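Chloromuconate cycloisomerase (Rhodococcus opacus, PDB 4M0X) binds manganese and belongs to the enolase superfamily, whose members join an N-terminal capping domain to a modified TIM barrel. Local coordinates at residues T11-P16 / L365-R370; L233-R237 / A262-S266; S303-A308 / E335-L341. All blocks are in the same frame, centred on the assembly; numbering follows the deposited sequence.

How the contacts relate
The first strand, 5-17, takes in one half of contact 1; the other half, 365-370, arrives only at the chain's end. Contact 1 thus closes a loop that holds nearly the whole protein and ties the C-terminal tail back onto the N-terminal domain. Contacts 2 and 3 both nest inside it and follow one another in series. Contact 2 joins helix 230-239 to the loop before strand 267-270, within the barrel. Contact 3 joins the start of helix 304-316 to residues 335-341, in the loop before strand 347-349, and packs directly on contact 1, where Val336 touches Val13 and Leu365. Across the chain's centre from both lies contact 2, about 41 Å from contact 1 between centres.

Contact 1: residues T11-P16 / L365-R370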
ATOM      1  N   THR A  11      24.359 -14.629  41.646  1.00 25.53           N
ATOM      2  CA  THR A  11      24.078 -15.840  42.415  1.00 25.41           C
ATOM      3  C   THR A  11      22.692 -16.383  42.091  1.00 26.47           C
ATOM      4  O   THR A  11      21.673 -15.663  42.241  1.00 25.44           O
ATOM      5  CB  THR A  11      24.001 -15.530  43.916  1.00 25.83           C
ATOM      6  OG1 THR A  11      25.219 -14.917  44.365  1.00 26.22           O
ATOM      7  CG2 THR A  11      23.689 -16.791  44.706  1.00 23.85           C
ATOM      8  N   ILE A  12      22.663 -17.657  41.704  1.00 25.09           N
ATOM      9  CA  ILE A  12      21.441 -18.367  41.363  1.00 24.48           C
ATOM     10  C   ILE A  12      20.635 -18.678  42.661  1.00 24.85           C
ATOM     11  O   ILE A  12      21.143 -19.315  43.589  1.00 26.00           O
ATOM     12  CB  ILE A  12      21.791 -19.611  40.501  1.00 23.89           C
ATOM     13  CG1 ILE A  12      22.531 -19.180  39.228  1.00 23.38           C
ATOM     14  CG2 ILE A  12      20.576 -20.431  40.110  1.00 23.85           C
ATOM     15  CD1 ILE A  12      23.311 -20.304  38.549  1.00 22.43           C
ATOM     16  N   VAL A  13      19.396 -18.189  42.731  1.00 23.08           N
ATOM     17  CA  VAL A  13      18.545 -18.380  43.909  1.00 23.67           C
ATOM     18  C   VAL A  13      17.257 -19.148  43.579  1.00 24.83           C
ATOM     19  O   VAL A  13      16.618 -18.914  42.538  1.00 26.81           O
ATOM     20  CB  VAL A  13      18.133 -17.022  44.500  1.00 22.67           C
ATOM     21  CG1 VAL A  13      17.194 -17.227  45.696  1.00 21.67           C
ATOM     22  CG2 VAL A  13      19.345 -16.184  44.823  1.00 18.94           C
ATOM     23  N   ASP A  14      16.858 -20.066  44.437  1.00 26.01           N
ATOM     24  CA  ASP A  14      15.616 -20.796  44.159  1.00 29.54           C
ATOM     25  C   ASP A  14      14.666 -20.414  45.248  1.00 29.21           C
ATOM     26  O   ASP A  14      15.026 -20.468  46.414  1.00 32.56           O
ATOM     27  CB  ASP A  14      15.788 -22.321  44.159  1.00 31.27           C
ATOM     28  CG  ASP A  14      16.700 -22.840  43.032  1.00 34.96           C
ATOM     29  OD1 ASP A  14      16.503 -22.519  41.817  1.00 34.56           O
ATOM     30  OD2 ASP A  14      17.614 -23.628  43.386  1.00 39.34           O
ATOM     31  N   LEU A  15      13.461 -20.021  44.883  1.00 29.76           N
ATOM     32  CA  LEU A  15      12.509 -19.524  45.877  1.00 31.06           C
ATOM     33  C   LEU A  15      11.265 -20.367  45.971  1.00 31.94           C
ATOM     34  O   LEU A  15      10.572 -20.586  44.972  1.00 31.20           O
ATOM     35  CB  LEU A  15      12.140 -18.055  45.594  1.00 30.56           C
ATOM     36  CG  LEU A  15      13.281 -17.063  45.834  1.00 29.30           C
ATOM     37  CD1 LEU A  15      12.818 -15.647  45.574  1.00 30.17           C
ATOM     38  CD2 LEU A  15      13.837 -17.195  47.251  1.00 28.46           C
ATOM     39  N   PRO A  16      10.964 -20.844  47.178  1.00 34.95           N
ATOM     40  CA  PRO A  16       9.765 -21.655  47.424  1.00 35.94           C
ATOM     41  C   PRO A  16       8.501 -20.907  47.003  1.00 35.95           C
ATOM     42  O   PRO A  16       8.323 -19.755  47.357  1.00 35.41           O
ATOM     43  CB  PRO A  16       9.800 -21.853  48.933  1.00 33.27           C
ATOM     44  CG  PRO A  16      10.470 -20.623  49.428  1.00 35.30           C
ATOM     45  CD  PRO A  16      11.589 -20.429  48.435  1.00 35.66           C
ATOM     46  N   LEU A 365      19.333 -14.678  51.246  1.00 26.36           N
ATOM     47  CA  LEU A 365      20.083 -14.909  50.039  1.00 27.22           C
ATOM     48  C   LEU A 365      20.930 -16.176  50.212  1.00 29.51           C
ATOM     49  O   LEU A 365      20.928 -17.061  49.342  1.00 32.76           O
ATOM     50  CB  LEU A 365      20.962 -13.710  49.655  1.00 25.53           C
ATOM     51  CG  LEU A 365      21.965 -14.057  48.533  1.00 25.05           C
ATOM     52  CD1 LEU A 365      21.273 -14.480  47.240  1.00 23.93           C
ATOM     53  CD2 LEU A 365      22.935 -12.922  48.257  1.00 25.38           C
ATOM     54  N   ARG A 366      21.637 -16.270  51.335  1.00 30.03           N
ATOM     55  CA  ARG A 366      22.536 -17.393  51.566  1.00 29.93           C
ATOM     56  C   ARG A 366      21.684 -18.630  51.602  1.00 29.34           C
ATOM     57  O   ARG A 366      21.979 -19.579  50.902  1.00 28.22           O
ATOM     58  CB  ARG A 366      23.292 -17.219  52.880  1.00 32.29           C
ATOM     59  CG  ARG A 366      24.219 -18.362  53.234  1.00 34.28           C
ATOM     60  CD  ARG A 366      24.697 -18.247  54.672  1.00 35.29           C
ATOM     61  NE  ARG A 366      23.646 -18.578  55.638  1.00 39.84           N
ATOM     62  CZ  ARG A 366      23.054 -19.773  55.755  1.00 40.17           C
ATOM     63  NH1 ARG A 366      23.380 -20.772  54.946  1.00 41.68           N
ATOM     64  NH2 ARG A 366      22.118 -19.971  56.682  1.00 36.43           N
ATOM     65  N   LYS A 367      20.592 -18.562  52.378  1.00 29.28           N
ATOM     66  CA  LYS A 367      19.690 -19.694  52.658  1.00 27.25           C
ATOM     67  C   LYS A 367      19.122 -20.266  51.397  1.00 26.82           C
ATOM     68  O   LYS A 367      19.018 -21.486  51.284  1.00 28.62           O
ATOM     69  CB  LYS A 367      18.534 -19.305  53.603  1.00 26.96           C
ATOM     70  CG  LYS A 367      17.810 -20.491  54.225  1.00 27.08           C
ATOM     71  CD  LYS A 367      16.295 -20.311  54.336  1.00 25.93           C
ATOM     72  CE  LYS A 367      15.811 -20.019  55.750  1.00 25.09           C
ATOM     73  NZ  LYS A 367      14.416 -20.505  55.892  1.00 23.99           N
ATOM     74  N   TYR A 368      18.765 -19.398  50.450  1.00 26.51           N
ATOM     75  CA  TYR A 368      18.130 -19.862  49.231  1.00 26.16           C
ATOM     76  C   TYR A 368      19.027 -19.852  48.010  1.00 27.03           C
ATOM     77  O   TYR A 368      18.543 -20.106  46.904  1.00 28.21           O
ATOM     78  CB  TYR A 368      16.829 -19.117  48.955  1.00 26.17           C
ATOM     79  CG  TYR A 368      15.737 -19.332  49.978  1.00 26.48           C
ATOM     80  CD1 TYR A 368      15.115 -20.573  50.111  1.00 26.54           C
ATOM     81  CD2 TYR A 368      15.316 -18.286  50.814  1.00 26.78           C
ATOM     82  CE1 TYR A 368      14.099 -20.774  51.040  1.00 27.19           C
ATOM     83  CE2 TYR A 368      14.300 -18.466  51.750  1.00 27.38           C
ATOM     84  CZ  TYR A 368      13.679 -19.710  51.859  1.00 28.96           C
ATOM     85  OH  TYR A 368      12.649 -19.914  52.786  1.00 29.11           O
ATOM     86  N   SER A 369      20.327 -19.608  48.187  1.00 28.21           N
ATOM     87  CA  SER A 369      21.261 -19.803  47.076  1.00 30.95           C
ATOM     88  C   SER A 369      21.241 -21.250  46.645  1.00 34.92           C
ATOM     89  O   SER A 369      21.085 -22.149  47.471  1.00 36.77           O
ATOM     90  CB  SER A 369      22.669 -19.431  47.458  1.00 30.50           C
ATOM     91  OG  SER A 369      22.776 -18.025  47.539  1.00 34.49           O
ATOM     92  N   ARG A 370      21.370 -21.478  45.346  1.00 37.54           N
ATOM     93  CA  ARG A 370      21.440 -22.832  44.839  1.00 39.21           C
ATOM     94  C   ARG A 370      22.851 -23.403  45.004  1.00 43.18           C
ATOM     95  O   ARG A 370      23.844 -22.696  44.751  1.00 39.78           O
ATOM     96  CB  ARG A 370      21.033 -22.855  43.378  1.00 37.91           C
ATOM     97  CG  ARG A 370      21.016 -24.253  42.790  1.00 35.13           C
ATOM     98  CD  ARG A 370      21.016 -24.159  41.283  1.00 34.84           C
ATOM     99  NE  ARG A 370      19.697 -23.767  40.815  1.00 34.12           N
ATOM    100  CZ  ARG A 370      19.358 -23.678  39.543  1.00 31.92           C
ATOM    101  NH1 ARG A 370      20.245 -23.913  38.584  1.00 30.56           N
ATOM    102  NH2 ARG A 370      18.133 -23.327  39.250  1.00 33.03           N
TER
HETATM  103  O   HOH W   1      24.038 -19.893  43.768  1.00 36.24           O
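Arg370 and Tyr368 hold the C-terminal tail to strand 5-17 through their backbones. Arg370 N donates to Ile12 O at 2.8 Å, and Asp14 N donates to Tyr368 O at 3.0 Å, so Val13 and Ser369 form a single antiparallel bridge as a non-hydrogen-bonded pair. A water donates to both Ile12 O and Arg370 O beside it.

The arginine side chain then turns back over the strand. Its CG stands anti to the backbone N (chi1 -177°), and a bend at chi3 (-75°) swings the guanidinium over Ile12, whose CG2 sits above the middle of one face, 3.5 Å from Arg370 CZ. The edge of the same group meets the Asp14 carboxylate nearly coplanar, the two planes 23° apart. Arg370 NH2 reaches the syn lone pair of Asp14 OD1 at 3.1 Å to make the salt bridge, with a weak second bond from NE to OD2. Ser32 OG also bonds Asp14 OD1, and Glu64 pairs with Arg370 NH1, so the guanidinium is held between two acids and fixed in its rotation.

Farther along, Pro16 CD lies over one face of the Tyr368 ring, a CH-pi contact 4.1 Å from the centroid, while Asp334 bonds the phenol OH. Leu365 CD1 packs crosswise on Val13 CG2 at 3.5 Å. Ser369 OG bonds back to Leu365 O at 2.8 Å, four residues earlier in the chain.

Thr11, Val13 and Leu15 use their own backbone groups to pair with strand 27-40, which leaves the other side of the strand to the tail. Helix 63-74 packs on Ile12 and Arg370 through Val63, and residues 369-370 follow directly on helix 362-368, whose Leu365 also touches Arg37 of strand 27-40.

Contact 2: residues L233-R237 / A262-S266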
ATOM      1  N   LEU A 233      -1.303 -11.291  13.318  1.00 25.71           N
ATOM      2  CA  LEU A 233      -1.752 -10.451  14.410  1.00 24.61           C
ATOM      3  C   LEU A 233      -2.651  -9.352  13.873  1.00 23.61           C
ATOM      4  O   LEU A 233      -3.710  -9.112  14.427  1.00 26.02           O
ATOM      5  CB  LEU A 233      -0.558  -9.835  15.089  1.00 25.41           C
ATOM      6  CG  LEU A 233      -0.010 -10.310  16.428  1.00 26.24           C
ATOM      7  CD1 LEU A 233      -0.711 -11.533  17.028  1.00 24.54           C
ATOM      8  CD2 LEU A 233       1.514 -10.440  16.293  1.00 24.89           C
ATOM      9  N   ALA A 234      -2.234  -8.713  12.787  1.00 21.42           N
ATOM     10  CA  ALA A 234      -3.017  -7.658  12.172  1.00 21.47           C
ATOM     11  C   ALA A 234      -4.356  -8.112  11.656  1.00 21.72           C
ATOM     12  O   ALA A 234      -5.309  -7.346  11.792  1.00 23.24           O
ATOM     13  CB  ALA A 234      -2.259  -6.952  11.058  1.00 19.94           C
ATOM     14  N   ARG A 235      -4.439  -9.301  11.054  1.00 21.55           N
ATOM     15  CA  ARG A 235      -5.716  -9.824  10.574  1.00 23.55           C
ATOM     16  C   ARG A 235      -6.628 -10.075  11.770  1.00 26.60           C
ATOM     17  O   ARG A 235      -7.846  -9.868  11.655  1.00 28.59           O
ATOM     18  CB  ARG A 235      -5.597 -11.148   9.821  1.00 24.93           C
ATOM     19  CG  ARG A 235      -5.236 -11.059   8.355  1.00 27.64           C
ATOM     20  CD  ARG A 235      -4.756 -12.422   7.856  1.00 30.58           C
ATOM     21  NE  ARG A 235      -3.562 -12.316   7.006  1.00 34.72           N
ATOM     22  CZ  ARG A 235      -2.409 -12.996   7.180  1.00 38.68           C
ATOM     23  NH1 ARG A 235      -2.267 -13.857   8.191  1.00 35.34           N
ATOM     24  NH2 ARG A 235      -1.377 -12.818   6.331  1.00 38.86           N
ATOM     25  N   LEU A 236      -6.055 -10.535  12.893  1.00 25.95           N
ATOM     26  CA  LEU A 236      -6.819 -10.842  14.094  1.00 26.93           C
ATOM     27  C   LEU A 236      -7.375  -9.566  14.701  1.00 31.20           C
ATOM     28  O   LEU A 236      -8.569  -9.509  15.097  1.00 31.27           O
ATOM     29  CB  LEU A 236      -5.961 -11.536  15.142  1.00 25.49           C
ATOM     30  CG  LEU A 236      -5.952 -13.049  15.257  1.00 25.10           C
ATOM     31  CD1 LEU A 236      -5.198 -13.340  16.520  1.00 27.15           C
ATOM     32  CD2 LEU A 236      -7.319 -13.690  15.372  1.00 24.61           C
ATOM     33  N   ARG A 237      -6.511  -8.543  14.760  1.00 31.38           N
ATOM     34  CA  ARG A 237      -6.892  -7.269  15.336  1.00 31.55           C
ATOM     35  C   ARG A 237      -8.100  -6.741  14.583  1.00 33.30           C
ATOM     36  O   ARG A 237      -8.990  -6.164  15.202  1.00 36.36           O
ATOM     37  CB  ARG A 237      -5.737  -6.281  15.317  1.00 31.32           C
ATOM     38  CG  ARG A 237      -6.088  -4.971  15.962  1.00 31.11           C
ATOM     39  CD  ARG A 237      -5.158  -3.841  15.572  1.00 35.84           C
ATOM     40  NE  ARG A 237      -5.542  -2.671  16.369  1.00 45.09           N
ATOM     41  CZ  ARG A 237      -4.831  -1.555  16.562  1.00 47.03           C
ATOM     42  NH1 ARG A 237      -3.630  -1.369  15.997  1.00 47.87           N
ATOM     43  NH2 ARG A 237      -5.340  -0.608  17.343  1.00 46.90           N
ATOM     44  N   ALA A 262       2.516  -1.248  11.573  1.00 31.48           N
ATOM     45  CA  ALA A 262       1.882  -2.290  10.808  1.00 28.69           C
ATOM     46  C   ALA A 262       0.473  -2.427  11.376  1.00 27.32           C
ATOM     47  O   ALA A 262      -0.338  -3.115  10.811  1.00 28.73           O
ATOM     48  CB  ALA A 262       2.650  -3.586  10.920  1.00 28.35           C
ATOM     49  N   GLY A 263       0.180  -1.747  12.484  1.00 25.71           N
ATOM     50  CA  GLY A 263      -1.190  -1.661  12.985  1.00 24.52           C
ATOM     51  C   GLY A 263      -1.613  -3.034  13.447  1.00 24.72           C
ATOM     52  O   GLY A 263      -2.789  -3.371  13.436  1.00 23.27           O
ATOM     53  N   ALA A 264      -0.620  -3.797  13.896  1.00 25.35           N
ATOM     54  CA  ALA A 264      -0.774  -5.210  14.223  1.00 26.84           C
ATOM     55  C   ALA A 264      -1.329  -5.569  15.616  1.00 25.76           C
ATOM     56  O   ALA A 264      -1.692  -6.725  15.838  1.00 25.70           O
ATOM     57  CB  ALA A 264       0.550  -5.950  13.984  1.00 27.68           C
ATOM     58  N   VAL A 265      -1.380  -4.625  16.549  1.00 24.08           N
ATOM     59  CA  VAL A 265      -1.909  -4.937  17.868  1.00 24.52           C
ATOM     60  C   VAL A 265      -2.588  -3.748  18.548  1.00 26.30           C
ATOM     61  O   VAL A 265      -2.420  -2.609  18.140  1.00 26.79           O
ATOM     62  CB  VAL A 265      -0.823  -5.518  18.832  1.00 24.01           C
ATOM     63  CG1 VAL A 265      -0.468  -6.972  18.516  1.00 22.88           C
ATOM     64  CG2 VAL A 265       0.413  -4.644  18.877  1.00 22.26           C
ATOM     65  N   SER A 266      -3.318  -4.025  19.627  1.00 27.18           N
ATOM     66  CA  SER A 266      -4.014  -2.985  20.373  1.00 26.25           C
ATOM     67  C   SER A 266      -3.204  -2.473  21.551  1.00 26.02           C
ATOM     68  O   SER A 266      -3.402  -1.315  21.979  1.00 28.61           O
ATOM     69  CB  SER A 266      -5.367  -3.509  20.897  1.00 25.63           C
ATOM     70  OG  SER A 266      -6.184  -3.959  19.845  1.00 26.17           O
TER
HETATM   71  O   HOH W   2      -7.392  -1.403  19.316  1.00 37.24           O
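Gly263, the C-prime residue of the Schellman motif that ends helix 253-262, turns the chain with a positive phi of 67° and presents its carbonyl to Arg237 on helix 230-239. The bond from Arg237 NH1 to Gly263 O is weak, at 3.4 Å, though nearly straight at 160°. The arginine reaches it with CG anti to the backbone N and the chain extended from CG to NE, running past the Gly263 carbonyl.

One face of the guanidinium lies over the backbone at Val265 and Ser266, while Gly263 O stands at its edge; Val265 O is near NH1 but at too poor an angle for a hydrogen bond. At Arg237 NH2, a water accepts a hydrogen bond and also bonds Ser266 OG.

In the barrel, residues 263-266 carry the chain from helix 253-262 into strand 267-270, on the side of the barrel where the strands begin. Ala264 nests against helix 230-239: its CB is 4.2 Å from Ala234 CB, and its carbonyl oxygen is 3.4 Å from Leu233 CB. The side chains of Leu233 and Val265 run alongside each other in the same direction, with Leu233 CG 4.0 Å from Val265 CG1. Glu203 of the second subunit forms a salt bridge with Arg237 NH2, and Lys239 of that subunit bonds Arg237 O.

Contact 3: residues S303-A308 / E335-L341; sequences SSVMGA and EVVTEPL
Ser304 and Glu335 carry the polar part of the contact. The serine hydroxyl, anti to its own carbonyl carbon (chi1 -74°), works in both directions: Ser304 OG donates to Glu335 OE2 at 2.8 Å, arriving on the syn side but 29° out of the carboxylate plane, and accepts from Leu341 N at 3.1 Å. One buried hydroxyl therefore bonds to both Glu335 and Leu341, at either end of residues 335-341. Glu335 OE1 is directed at Ser304 N, but that oxygen is placed too close to a neighbouring atom in the model, so the length of this bond is doubtful. The carboxylate lies at the start of helix 304-316, where the helix dipole would be expected to stabilise its negative charge.

Apolar contacts flank the serine. Val305 CG2 meets Val337 CG1 at 3.6 Å and, a little farther off, Val336 CG2, while the other methyl of Val337, CG2, rests 3.8 Å from Ser304 CB. Beyond the hydroxyl, Leu341 splits its two branches over the start of helix 304-316: CD1 touches the backbone of Gly307, and CD2 lies 3.8 Å from Ala308 CB. Pro329 touches both Ser304 and Leu341.

Ser303 is the N-cap of helix 304-316, its OG accepting from Val305 N at 3.2 Å, and the same hydroxyl bonds Glu49 of strand 45-51, whose OE1 also takes Met306 N. The arrangement is an N-capped helix start following barrel strand 294-297, roofed by the N-terminal domain, as expected where the two domains of the enolase superfamily meet.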
ATOM      1  N   SER A 303      10.441 -12.080  41.465  1.00 28.55           N
ATOM      2  CA  SER A 303      10.363 -11.993  42.892  1.00 27.83           C
ATOM      3  C   SER A 303      10.104 -10.533  43.239  1.00 28.09           C
ATOM      4  O   SER A 303       9.841  -9.714  42.351  1.00 26.77           O
ATOM      5  CB  SER A 303      11.691 -12.406  43.461  1.00 28.26           C
ATOM      6  OG  SER A 303      12.623 -11.408  43.119  1.00 29.04           O
ATOM      7  N   SER A 304      10.221 -10.187  44.522  1.00 27.42           N
ATOM      8  CA  SER A 304      10.062  -8.795  44.924  1.00 25.89           C
ATOM      9  C   SER A 304      11.195  -7.875  44.492  1.00 25.17           C
ATOM     10  O   SER A 304      10.986  -6.663  44.410  1.00 23.60           O
ATOM     11  CB  SER A 304       9.808  -8.683  46.408  1.00 26.05           C
ATOM     12  OG  SER A 304       8.477  -9.102  46.663  1.00 27.44           O
ATOM     13  N   VAL A 305      12.371  -8.435  44.193  1.00 24.88           N
ATOM     14  CA  VAL A 305      13.488  -7.612  43.720  1.00 26.93           C
ATOM     15  C   VAL A 305      13.181  -6.867  42.397  1.00 28.65           C
ATOM     16  O   VAL A 305      13.227  -5.626  42.365  1.00 32.21           O
ATOM     17  CB  VAL A 305      14.800  -8.412  43.601  1.00 28.54           C
ATOM     18  CG1 VAL A 305      15.959  -7.516  43.131  1.00 29.39           C
ATOM     19  CG2 VAL A 305      15.129  -9.100  44.918  1.00 28.34           C
ATOM     20  N   MET A 306      12.871  -7.611  41.327  1.00 27.90           N
ATOM     21  CA  MET A 306      12.469  -7.037  40.031  1.00 29.02           C
ATOM     22  C   MET A 306      11.040  -6.451  40.089  1.00 29.54           C
ATOM     23  O   MET A 306      10.756  -5.402  39.487  1.00 27.54           O
ATOM     24  CB  MET A 306      12.607  -8.096  38.909  1.00 30.57           C
ATOM     25  CG  MET A 306      12.053  -7.733  37.517  1.00 29.79           C
ATOM     26  SD  MET A 306      12.887  -6.383  36.646  1.00 31.95           S
ATOM     27  CE  MET A 306      14.578  -6.977  36.486  1.00 30.69           C
ATOM     28  N   GLY A 307      10.165  -7.128  40.839  1.00 28.04           N
ATOM     29  CA  GLY A 307       8.798  -6.670  41.054  1.00 28.24           C
ATOM     30  C   GLY A 307       8.722  -5.258  41.600  1.00 28.55           C
ATOM     31  O   GLY A 307       7.946  -4.433  41.093  1.00 30.28           O
ATOM     32  N   ALA A 308       9.523  -4.977  42.628  1.00 27.40           N
ATOM     33  CA  ALA A 308       9.679  -3.603  43.145  1.00 27.10           C
ATOM     34  C   ALA A 308      10.108  -2.541  42.093  1.00 26.27           C
ATOM     35  O   ALA A 308       9.485  -1.495  42.023  1.00 28.24           O
ATOM     36  CB  ALA A 308      10.601  -3.575  44.359  1.00 24.23           C
ATOM     37  N   GLU A 335      11.663 -14.876  50.180  1.00 28.21           N
ATOM     38  CA  GLU A 335      12.324 -13.983  49.226  1.00 29.27           C
ATOM     39  C   GLU A 335      13.755 -13.636  49.649  1.00 28.44           C
ATOM     40  O   GLU A 335      14.204 -14.083  50.689  1.00 28.06           O
ATOM     41  CB  GLU A 335      11.497 -12.706  49.033  1.00 28.13           C
ATOM     42  CG  GLU A 335      10.058 -12.978  48.610  1.00 30.27           C
ATOM     43  CD  GLU A 335       9.488 -11.959  47.608  1.00 32.87           C
ATOM     44  OE1 GLU A 335      10.273 -11.475  46.714  1.00 30.51           O
ATOM     45  OE2 GLU A 335       8.246 -11.669  47.719  1.00 28.41           O
ATOM     46  N   VAL A 336      14.490 -12.882  48.838  1.00 27.95           N
ATOM     47  CA  VAL A 336      15.805 -12.393  49.308  1.00 27.18           C
ATOM     48  C   VAL A 336      15.761 -10.919  49.735  1.00 28.65           C
ATOM     49  O   VAL A 336      16.784 -10.290  49.921  1.00 30.67           O
ATOM     50  CB  VAL A 336      17.004 -12.731  48.370  1.00 25.09           C
ATOM     51  CG1 VAL A 336      17.076 -14.227  48.128  1.00 24.93           C
ATOM     52  CG2 VAL A 336      16.953 -11.980  47.047  1.00 22.99           C
ATOM     53  N   VAL A 337      14.568 -10.376  49.929  1.00 29.91           N
ATOM     54  CA  VAL A 337      14.472  -9.001  50.432  1.00 29.08           C
ATOM     55  C   VAL A 337      14.051  -8.973  51.886  1.00 27.50           C
ATOM     56  O   VAL A 337      13.555  -9.949  52.400  1.00 29.14           O
ATOM     57  CB  VAL A 337      13.595  -8.067  49.555  1.00 28.57           C
ATOM     58  CG1 VAL A 337      14.295  -7.819  48.225  1.00 29.20           C
ATOM     59  CG2 VAL A 337      12.193  -8.602  49.347  1.00 26.31           C
ATOM     60  N   THR A 338      14.286  -7.861  52.553  1.00 26.07           N
ATOM     61  CA  THR A 338      13.817  -7.723  53.905  1.00 27.81           C
ATOM     62  C   THR A 338      12.290  -7.472  53.996  1.00 31.74           C
ATOM     63  O   THR A 338      11.680  -7.822  54.977  1.00 31.07           O
ATOM     64  CB  THR A 338      14.583  -6.619  54.640  1.00 24.92           C
ATOM     65  OG1 THR A 338      14.501  -5.405  53.890  1.00 23.25           O
ATOM     66  CG2 THR A 338      16.016  -7.017  54.814  1.00 23.34           C
ATOM     67  N   GLU A 339      11.702  -6.857  52.967  1.00 38.46           N
ATOM     68  CA  GLU A 339      10.286  -6.511  52.921  1.00 42.12           C
ATOM     69  C   GLU A 339       9.761  -6.710  51.504  1.00 42.02           C
ATOM     70  O   GLU A 339      10.032  -5.891  50.625  1.00 42.29           O
ATOM     71  CB  GLU A 339      10.075  -5.059  53.334  1.00 49.35           C
ATOM     72  CG  GLU A 339      10.258  -4.814  54.819  1.00 59.60           C
ATOM     73  CD  GLU A 339      10.447  -3.347  55.154  1.00 70.80           C
ATOM     74  OE1 GLU A 339       9.760  -2.487  54.538  1.00 80.06           O
ATOM     75  OE2 GLU A 339      11.284  -3.060  56.047  1.00 68.94           O
ATOM     76  N   PRO A 340       9.015  -7.809  51.268  1.00 39.55           N
ATOM     77  CA  PRO A 340       8.446  -8.102  49.955  1.00 36.83           C
ATOM     78  C   PRO A 340       7.369  -7.088  49.573  1.00 34.68           C
ATOM     79  O   PRO A 340       7.068  -6.195  50.360  1.00 38.36           O
ATOM     80  CB  PRO A 340       7.841  -9.494  50.159  1.00 39.34           C
ATOM     81  CG  PRO A 340       7.504  -9.545  51.616  1.00 39.56           C
ATOM     82  CD  PRO A 340       8.697  -8.872  52.238  1.00 39.89           C
ATOM     83  N   LEU A 341       6.800  -7.199  48.382  1.00 30.52           N
ATOM     84  CA  LEU A 341       5.800  -6.235  47.959  1.00 28.60           C
ATOM     85  C   LEU A 341       4.554  -6.369  48.832  1.00 30.35           C
ATOM     86  O   LEU A 341       4.150  -7.483  49.210  1.00 28.69           O
ATOM     87  CB  LEU A 341       5.458  -6.427  46.477  1.00 27.36           C
ATOM     88  CG  LEU A 341       6.558  -6.302  45.400  1.00 26.61           C
ATOM     89  CD1 LEU A 341       5.975  -6.592  44.028  1.00 24.42           C
ATOM     90  CD2 LEU A 341       7.258  -4.949  45.405  1.00 25.35           C
TER